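Local coordinates for protein computational Design of Enzyme (Synthetic construct, PDB 3TP4) that is a computationally designed enzyme on a glycosyl hydrolase family 26 scaffold, probably meant to carry an activated serine of a catalytic triad, at residues 21-26 with 356-361; 114-117 with 121-124; 247-252 with 297-302. All blocks are in the same frame, centred on the assembly; numbering follows the deposited sequence.

Contact 1: 21-26 with 356-361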
loop_
_atom_site.group_PDB
_atom_site.type_symbol
_atom_site.label_atom_id
_atom_site.label_comp_id
_atom_site.label_asym_id
_atom_site.label_seq_id
_atom_site.Cartn_x
_atom_site.Cartn_y
_atom_site.Cartn_z
ATOM N N LEU A 21 3.799 11.311 -8.098
ATOM C CA LEU A 21 3.336 10.175 -8.901
ATOM C C LEU A 21 3.932 10.223 -10.309
ATOM O O LEU A 21 4.314 9.196 -10.868
ATOM C CB LEU A 21 1.813 10.121 -8.953
ATOM C CG LEU A 21 1.221 8.846 -9.550
ATOM C CD1 LEU A 21 1.710 7.620 -8.804
ATOM C CD2 LEU A 21 -0.326 8.910 -9.555
ATOM N N SER A 22 4.026 11.425 -10.874
ATOM C CA SER A 22 4.674 11.616 -12.169
ATOM C C SER A 22 6.153 11.247 -12.121
ATOM O O SER A 22 6.673 10.613 -13.034
ATOM C CB SER A 22 4.535 13.069 -12.633
ATOM O OG SER A 22 5.301 13.297 -13.811
ATOM N N TYR A 23 6.830 11.670 -11.064
ATOM C CA TYR A 23 8.249 11.386 -10.912
ATOM C C TYR A 23 8.498 9.878 -10.826
ATOM O O TYR A 23 9.382 9.349 -11.503
ATOM C CB TYR A 23 8.815 12.113 -9.682
ATOM C CG TYR A 23 10.176 11.620 -9.259
ATOM C CD1 TYR A 23 11.338 12.144 -9.820
ATOM C CD2 TYR A 23 10.299 10.628 -8.298
ATOM C CE1 TYR A 23 12.578 11.692 -9.428
ATOM C CE2 TYR A 23 11.526 10.174 -7.897
ATOM C CZ TYR A 23 12.665 10.708 -8.460
ATOM O OH TYR A 23 13.888 10.237 -8.053
ATOM N N LEU A 24 7.716 9.189 -9.999
ATOM C CA LEU A 24 7.891 7.748 -9.832
ATOM C C LEU A 24 7.678 7.000 -11.156
ATOM O O LEU A 24 8.376 6.033 -11.439
ATOM C CB LEU A 24 6.964 7.216 -8.732
ATOM C CG LEU A 24 7.308 7.721 -7.320
ATOM C CD1 LEU A 24 6.195 7.368 -6.301
ATOM C CD2 LEU A 24 8.675 7.174 -6.884
ATOM N N ASP A 25 6.726 7.439 -11.976
ATOM C CA ASP A 25 6.542 6.792 -13.277
ATOM C C ASP A 25 7.746 7.082 -14.175
ATOM O O ASP A 25 8.249 6.201 -14.862
ATOM C CB ASP A 25 5.248 7.259 -13.956
ATOM C CG ASP A 25 4.865 6.391 -15.154
ATOM O OD1 ASP A 25 5.084 5.155 -15.112
ATOM O OD2 ASP A 25 4.349 6.950 -16.144
ATOM N N GLY A 26 8.213 8.328 -14.149
ATOM C CA GLY A 26 9.298 8.758 -15.018
ATOM C C GLY A 26 10.631 8.098 -14.741
ATOM O O GLY A 26 11.446 7.931 -15.650
ATOM N N SER A 356 20.505 11.773 -2.149
ATOM C CA SER A 356 21.102 12.902 -2.854
ATOM C C SER A 356 20.892 12.813 -4.368
ATOM O O SER A 356 21.164 13.763 -5.093
ATOM C CB SER A 356 22.592 13.048 -2.520
ATOM O OG SER A 356 23.326 11.951 -3.023
ATOM N N GLU A 357 20.399 11.680 -4.854
ATOM C CA GLU A 357 20.131 11.567 -6.283
ATOM C C GLU A 357 18.665 11.809 -6.648
ATOM O O GLU A 357 18.294 11.728 -7.814
ATOM C CB GLU A 357 20.611 10.219 -6.825
ATOM C CG GLU A 357 22.140 10.106 -6.847
ATOM C CD GLU A 357 22.621 8.687 -6.678
ATOM O OE1 GLU A 357 22.087 7.975 -5.804
ATOM O OE2 GLU A 357 23.525 8.276 -7.437
ATOM N N VAL A 358 17.833 12.098 -5.655
ATOM C CA VAL A 358 16.424 12.378 -5.930
ATOM C C VAL A 358 16.265 13.850 -6.260
ATOM O O VAL A 358 16.537 14.707 -5.424
ATOM C CB VAL A 358 15.534 12.052 -4.728
ATOM C CG1 VAL A 358 14.093 12.558 -4.970
ATOM C CG2 VAL A 358 15.554 10.555 -4.453
ATOM N N THR A 359 15.826 14.140 -7.480
ATOM C CA THR A 359 15.665 15.518 -7.912
ATOM C C THR A 359 14.416 15.667 -8.787
ATOM O O THR A 359 14.067 14.764 -9.553
ATOM C CB THR A 359 16.932 16.020 -8.655
ATOM O OG1 THR A 359 16.742 17.367 -9.099
ATOM C CG2 THR A 359 17.225 15.143 -9.857
ATOM N N GLY A 360 13.734 16.802 -8.650
ATOM C CA GLY A 360 12.518 17.072 -9.409
ATOM C C GLY A 360 11.323 16.190 -9.036
ATOM O O GLY A 360 10.404 16.006 -9.837
ATOM N N ALA A 361 11.316 15.660 -7.819
ATOM C CA ALA A 361 10.239 14.764 -7.404
ATOM C C ALA A 361 8.948 15.510 -7.094
ATOM O O ALA A 361 7.857 14.998 -7.355
ATOM C CB ALA A 361 10.662 13.920 -6.207
HETATM O O HOH W 1 16.007 11.620 -9.402
#
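Tyr23 lies lengthwise along the loop 356-361, and almost the whole contact is made by its ring. With chi1 at 166° its CG stands opposite the backbone N, which sends the ring straight out from helix 15-27 toward the loop. The methyl of Ala361 sits over the middle of one face: CB is 3.9 Å from the centroid of the Tyr23 ring and only 13° off the ring normal, a clean CH-pi contact. The root of the ring is covered too, with Tyr23 CG 3.7 Å from Ala361 CA. Farther out, the loop carbonyls come in obliquely, and Thr359 O lies 3.4 Å from Tyr23 CE1. Between Thr359 and Ala361, Gly360 takes a positive phi (68°), a backbone shape that glycine adopts easily.

In the fold, this contact ties the helix that precedes the first TIM-barrel strand, 32-37, to the loop after the short strand 352-353, which pairs in parallel with 32-37. Leu33 near the start of strand 32-37 touches both Tyr23 and Val358, which places the contact at the N-terminal end of the barrel.

At the far end of the tyrosine, the side chains of Tyr23 and Val358 cross at about a right angle. Both methyls of the valine approach the phenol oxygen, Val358 CG1 standing 3.9 Å from Tyr23 OH. No direct hydrogen bond joins the two segments; one water does the work instead. It lies in the plane of the tyrosine ring, 2.9 Å from Tyr23 OH, donates to Glu357 O at 2.8 Å and accepts from Thr359 N at 3.2 Å. The phenol is thereby linked to loop backbone on both flanks of Val358.

Contact 2: 114-117 with 121-124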
loop_
_atom_site.group_PDB
_atom_site.type_symbol
_atom_site.label_atom_id
_atom_site.label_comp_id
_atom_site.label_asym_id
_atom_site.label_seq_id
_atom_site.Cartn_x
_atom_site.Cartn_y
_atom_site.Cartn_z
ATOM N N VAL A 114 -1.116 -6.118 8.836
ATOM C CA VAL A 114 -2.354 -6.732 9.291
ATOM C C VAL A 114 -2.255 -7.333 10.704
ATOM O O VAL A 114 -3.020 -8.234 11.058
ATOM C CB VAL A 114 -2.935 -7.736 8.249
ATOM C CG1 VAL A 114 -3.329 -6.996 6.958
ATOM C CG2 VAL A 114 -1.949 -8.852 7.940
ATOM N N GLU A 115 -1.350 -6.799 11.519
ATOM C CA GLU A 115 -1.189 -7.281 12.890
ATOM C C GLU A 115 -2.476 -7.172 13.701
ATOM O O GLU A 115 -2.842 -8.099 14.422
ATOM C CB GLU A 115 -0.058 -6.544 13.609
ATOM C CG GLU A 115 1.326 -6.871 13.081
ATOM C CD GLU A 115 1.560 -6.309 11.693
ATOM O OE1 GLU A 115 0.971 -5.253 11.377
ATOM O OE2 GLU A 115 2.334 -6.923 10.924
ATOM N N ASN A 116 -3.168 -6.043 13.582
ATOM C CA ASN A 116 -4.406 -5.844 14.330
ATOM C C ASN A 116 -5.482 -6.870 14.010
ATOM O O ASN A 116 -6.476 -6.973 14.728
ATOM C CB ASN A 116 -4.953 -4.433 14.120
ATOM C CG ASN A 116 -4.188 -3.396 14.904
ATOM O OD1 ASN A 116 -3.906 -3.584 16.086
ATOM N ND2 ASN A 116 -3.835 -2.296 14.249
ATOM N N PHE A 117 -5.284 -7.627 12.935
ATOM C CA PHE A 117 -6.264 -8.617 12.507
ATOM C C PHE A 117 -6.032 -9.989 13.159
ATOM O O PHE A 117 -6.684 -10.977 12.805
ATOM C CB PHE A 117 -6.278 -8.742 10.977
ATOM C CG PHE A 117 -6.766 -7.500 10.256
ATOM C CD1 PHE A 117 -5.894 -6.457 9.973
ATOM C CD2 PHE A 117 -8.092 -7.390 9.848
ATOM C CE1 PHE A 117 -6.330 -5.313 9.310
ATOM C CE2 PHE A 117 -8.545 -6.252 9.173
ATOM C CZ PHE A 117 -7.662 -5.215 8.900
ATOM N N GLY A 121 -4.188 -8.070 18.423
ATOM C CA GLY A 121 -4.596 -6.905 17.659
ATOM C C GLY A 121 -5.932 -6.322 18.072
ATOM O O GLY A 121 -6.788 -7.024 18.611
ATOM N N SER A 122 -6.116 -5.033 17.797
ATOM C CA SER A 122 -7.318 -4.314 18.221
ATOM C C SER A 122 -8.539 -4.509 17.308
ATOM O O SER A 122 -9.644 -4.090 17.654
ATOM C CB SER A 122 -7.009 -2.823 18.406
ATOM O OG SER A 122 -6.386 -2.273 17.257
ATOM N N PHE A 123 -8.346 -5.134 16.148
ATOM C CA PHE A 123 -9.470 -5.461 15.267
ATOM C C PHE A 123 -9.910 -6.895 15.499
ATOM O O PHE A 123 -10.815 -7.392 14.822
ATOM C CB PHE A 123 -9.099 -5.317 13.786
ATOM C CG PHE A 123 -8.657 -3.943 13.391
ATOM C CD1 PHE A 123 -8.939 -2.849 14.186
ATOM C CD2 PHE A 123 -7.958 -3.747 12.204
ATOM C CE1 PHE A 123 -8.526 -1.587 13.818
ATOM C CE2 PHE A 123 -7.556 -2.489 11.831
ATOM C CZ PHE A 123 -7.833 -1.408 12.640
ATOM N N TYR A 124 -9.259 -7.566 16.444
ATOM C CA TYR A 124 -9.460 -9.001 16.605
ATOM C C TYR A 124 -10.880 -9.385 17.015
ATOM O O TYR A 124 -11.400 -8.933 18.042
ATOM C CB TYR A 124 -8.446 -9.617 17.570
ATOM C CG TYR A 124 -8.470 -11.125 17.520
ATOM C CD1 TYR A 124 -8.119 -11.800 16.357
ATOM C CD2 TYR A 124 -8.866 -11.873 18.618
ATOM C CE1 TYR A 124 -8.147 -13.178 16.293
ATOM C CE2 TYR A 124 -8.898 -13.254 18.565
ATOM C CZ TYR A 124 -8.537 -13.901 17.399
ATOM O OH TYR A 124 -8.565 -15.276 17.337
#
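Asn116 and Phe123 both set CG opposite their own carbonyl carbon: in Asn116 this torsion (chi1 -76°) swings the amide over to Ser122, and in Phe123 it brings the ring up to Asn116 CB and against Phe117. Asn116 OD1 takes the backbone N-H of Ser122 in a nearly straight bond (3.1 Å from Ser122 N, 176° at the hydrogen), with the donor tilted out of the amide plane. Ser122 OG gives the same oxygen a second, weak bond. Meanwhile Asn116 ND2 is held by Glu75, so both ends of the amide are used and its rotation is fixed. The main-chain oxygen of Asn116 adds one more bond, accepting from Phe123 N at 3.0 Å.

Beside these polar links the two phenylalanines pack. Asn116 CB rests over one face of Phe123, 3.9 Å from its ring centroid. Phe123 in turn points an edge at the face of Phe117, a T-shaped pair with planes at 80°; the closest atoms are Phe123 CD2 and Phe117 CZ, 3.6 Å apart. Trp173 and Trp183 meet Phe117 edge-to-face as well. Gly121 lies so close against Asn116 that a beta-carbon would clash.

Residues 121-124 form a type I turn folded back on the 3-10 segment 115-117, all within the loop after strand 107-113 at the C-terminal end of the barrel, where TIM-barrel enzymes keep their active sites.

Contact 3: 247-252 with 297-302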
loop_
_atom_site.group_PDB
_atom_site.type_symbol
_atom_site.label_atom_id
_atom_site.label_comp_id
_atom_site.label_asym_id
_atom_site.label_seq_id
_atom_site.Cartn_x
_atom_site.Cartn_y
_atom_site.Cartn_z
ATOM N N THR A 247 9.114 -9.831 -2.168
ATOM C CA THR A 247 9.844 -11.077 -2.331
ATOM C C THR A 247 11.143 -11.071 -1.544
ATOM O O THR A 247 12.039 -10.259 -1.809
ATOM C CB THR A 247 10.187 -11.331 -3.810
ATOM O OG1 THR A 247 8.978 -11.408 -4.567
ATOM C CG2 THR A 247 10.946 -12.636 -3.959
ATOM N N TYR A 248 11.235 -11.970 -0.569
ATOM C CA TYR A 248 12.476 -12.190 0.160
ATOM C C TYR A 248 13.029 -13.548 -0.254
ATOM O O TYR A 248 12.268 -14.460 -0.554
ATOM C CB TYR A 248 12.244 -12.139 1.669
ATOM C CG TYR A 248 12.200 -10.740 2.246
ATOM C CD1 TYR A 248 11.729 -9.667 1.501
ATOM C CD2 TYR A 248 12.649 -10.489 3.532
ATOM C CE1 TYR A 248 11.702 -8.375 2.035
ATOM C CE2 TYR A 248 12.619 -9.209 4.070
ATOM C CZ TYR A 248 12.145 -8.156 3.315
ATOM O OH TYR A 248 12.129 -6.882 3.852
ATOM N N ASP A 249 14.351 -13.670 -0.298
ATOM C CA ASP A 249 14.996 -14.932 -0.664
ATOM C C ASP A 249 16.337 -15.025 0.040
ATOM O O ASP A 249 16.987 -14.002 0.284
ATOM C CB ASP A 249 15.180 -15.036 -2.186
ATOM C CG ASP A 249 16.303 -16.010 -2.588
ATOM O OD1 ASP A 249 16.033 -17.219 -2.784
ATOM O OD2 ASP A 249 17.460 -15.557 -2.728
ATOM N N SER A 250 16.741 -16.242 0.393
ATOM C CA SER A 250 18.060 -16.454 0.983
ATOM C C SER A 250 18.921 -17.445 0.189
ATOM O O SER A 250 20.027 -17.778 0.617
ATOM C CB SER A 250 17.948 -16.894 2.452
ATOM O OG SER A 250 17.355 -18.174 2.542
ATOM N N THR A 251 18.427 -17.905 -0.960
ATOM C CA THR A 251 19.196 -18.831 -1.803
ATOM C C THR A 251 20.107 -18.128 -2.810
ATOM O O THR A 251 21.212 -18.595 -3.085
ATOM C CB THR A 251 18.302 -19.811 -2.591
ATOM O OG1 THR A 251 17.666 -19.127 -3.680
ATOM C CG2 THR A 251 17.244 -20.438 -1.687
ATOM N N GLY A 252 19.643 -17.017 -3.373
ATOM C CA GLY A 252 20.391 -16.350 -4.425
ATOM C C GLY A 252 20.477 -17.190 -5.688
ATOM O O GLY A 252 21.318 -16.945 -6.558
ATOM N N ALA A 297 26.034 -15.352 -1.081
ATOM C CA ALA A 297 27.124 -14.594 -1.699
ATOM C C ALA A 297 26.662 -13.635 -2.795
ATOM O O ALA A 297 25.925 -14.026 -3.702
ATOM C CB ALA A 297 28.218 -15.541 -2.237
ATOM N N GLN A 298 27.110 -12.385 -2.691
ATOM C CA GLN A 298 26.814 -11.339 -3.673
ATOM C C GLN A 298 25.328 -11.218 -3.994
ATOM O O GLN A 298 24.950 -10.956 -5.136
ATOM C CB GLN A 298 27.617 -11.581 -4.953
ATOM C CG GLN A 298 29.121 -11.628 -4.705
ATOM C CD GLN A 298 29.916 -11.644 -5.989
ATOM O OE1 GLN A 298 29.887 -12.619 -6.744
ATOM N NE2 GLN A 298 30.623 -10.550 -6.256
ATOM N N TRP A 299 24.490 -11.401 -2.981
ATOM C CA TRP A 299 23.050 -11.459 -3.192
ATOM C C TRP A 299 22.512 -10.132 -3.742
ATOM O O TRP A 299 21.757 -10.122 -4.701
ATOM C CB TRP A 299 22.347 -11.828 -1.892
ATOM C CG TRP A 299 20.882 -12.067 -2.068
ATOM C CD1 TRP A 299 20.273 -13.259 -2.366
ATOM C CD2 TRP A 299 19.843 -11.095 -1.971
ATOM N NE1 TRP A 299 18.909 -13.081 -2.451
ATOM C CE2 TRP A 299 18.619 -11.763 -2.206
ATOM C CE3 TRP A 299 19.821 -9.721 -1.690
ATOM C CZ2 TRP A 299 17.391 -11.105 -2.184
ATOM C CZ3 TRP A 299 18.586 -9.063 -1.671
ATOM C CH2 TRP A 299 17.395 -9.760 -1.914
ATOM N N PHE A 300 22.931 -9.011 -3.153
ATOM C CA PHE A 300 22.442 -7.706 -3.604
ATOM C C PHE A 300 22.812 -7.387 -5.056
ATOM O O PHE A 300 21.956 -7.018 -5.855
ATOM C CB PHE A 300 22.905 -6.587 -2.671
ATOM C CG PHE A 300 22.320 -6.670 -1.284
ATOM C CD1 PHE A 300 21.001 -6.282 -1.046
ATOM C CD2 PHE A 300 23.085 -7.127 -0.224
ATOM C CE1 PHE A 300 20.456 -6.347 0.229
ATOM C CE2 PHE A 300 22.555 -7.190 1.062
ATOM C CZ PHE A 300 21.235 -6.812 1.292
ATOM N N THR A 301 24.086 -7.514 -5.405
ATOM C CA THR A 301 24.489 -7.232 -6.783
ATOM C C THR A 301 23.945 -8.254 -7.780
ATOM O O THR A 301 23.699 -7.923 -8.927
ATOM C CB THR A 301 26.016 -7.124 -6.936
ATOM O OG1 THR A 301 26.626 -8.331 -6.471
ATOM C CG2 THR A 301 26.552 -5.920 -6.142
ATOM N N LYS A 302 23.763 -9.497 -7.348
ATOM C CA LYS A 302 23.136 -10.490 -8.219
ATOM C C LYS A 302 21.669 -10.148 -8.508
ATOM O O LYS A 302 21.205 -10.247 -9.658
ATOM C CB LYS A 302 23.246 -11.888 -7.609
ATOM C CG LYS A 302 24.645 -12.457 -7.653
ATOM C CD LYS A 302 24.736 -13.758 -6.870
ATOM C CE LYS A 302 23.759 -14.791 -7.406
ATOM N NZ LYS A 302 24.059 -16.155 -6.881
#
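Hydrogen bonds to the carboxylate of Asp249 dominate where it meets Trp299. The indole N-H points to the anti lone pair of OD2: Trp299 NE1 stands 2.9 Å from Asp249 OD2, with 158° at the hydrogen. Carboxylate and indole planes are only 16° apart, so the acid lies at the ring edge, almost coplanar with it. Trp299 is delivered there by a chi1 of -173°, which carries CG away from the backbone N and the ring out from the first turn of helix 299-308.

The same carboxylate also folds its own loop. OD2 uses its syn lone pair for the backbone of Gly252, 2.7 Å from Gly252 N. OD1 accepts twice from Thr251: its hydroxyl comes to the syn lone pair, Thr251 OG1 lying 2.7 Å from Asp249 OD1, while its backbone N-H arrives from above the carboxylate plane. Four donors thus grip a buried acid, which is consistent with a negative charge. With an alanine here, the indole N-H and the amides of Thr251 and Gly252 would probably lose their acceptor and the turn would be freer to move.

A lysine makes the remaining polar link. Lys302 is bent at chi3, and its NZ donates a hydrogen bond to Gly252 O at 2.9 Å.

Apolar contact is slight by comparison: Gly252 CA comes obliquely to the five-membered ring, 3.7 Å from Trp299 CD1. Trp299 also packs on Phe283 and Val285 of the neighbouring strand 282-285, and Phe256 of helix 254-274 touches Asp249.

Asp249 lies near the C-terminal end of strand 242-249, and its bonds to the amides two and three residues on make an Asx turn within a wider Asx motif. It shapes the beta-to-alpha loop of a TIM barrel and ties it to the start of helix 299-308.

Contact 3 is the buried one; one buried ring in contact 1 and two in contact 2 sit among exposed loop residues. No secondary-structure element is shared, but all three belong to the same barrel. Contact 1 spans most of the chain and encloses the others; it lies at the N-terminal end of the strands, opposite contact 2 across the chain's centre. Contacts 2 and 3 both lie at the C-terminal end, contact 2 in a loop after 107-113 and contact 3 where 242-249 runs into its loop. Chemistry differs accordingly: contact 1 relies on a ring and a bridging water, contact 2 on an amide and a T-shaped phenylalanine pair, contact 3 on a buried carboxylate.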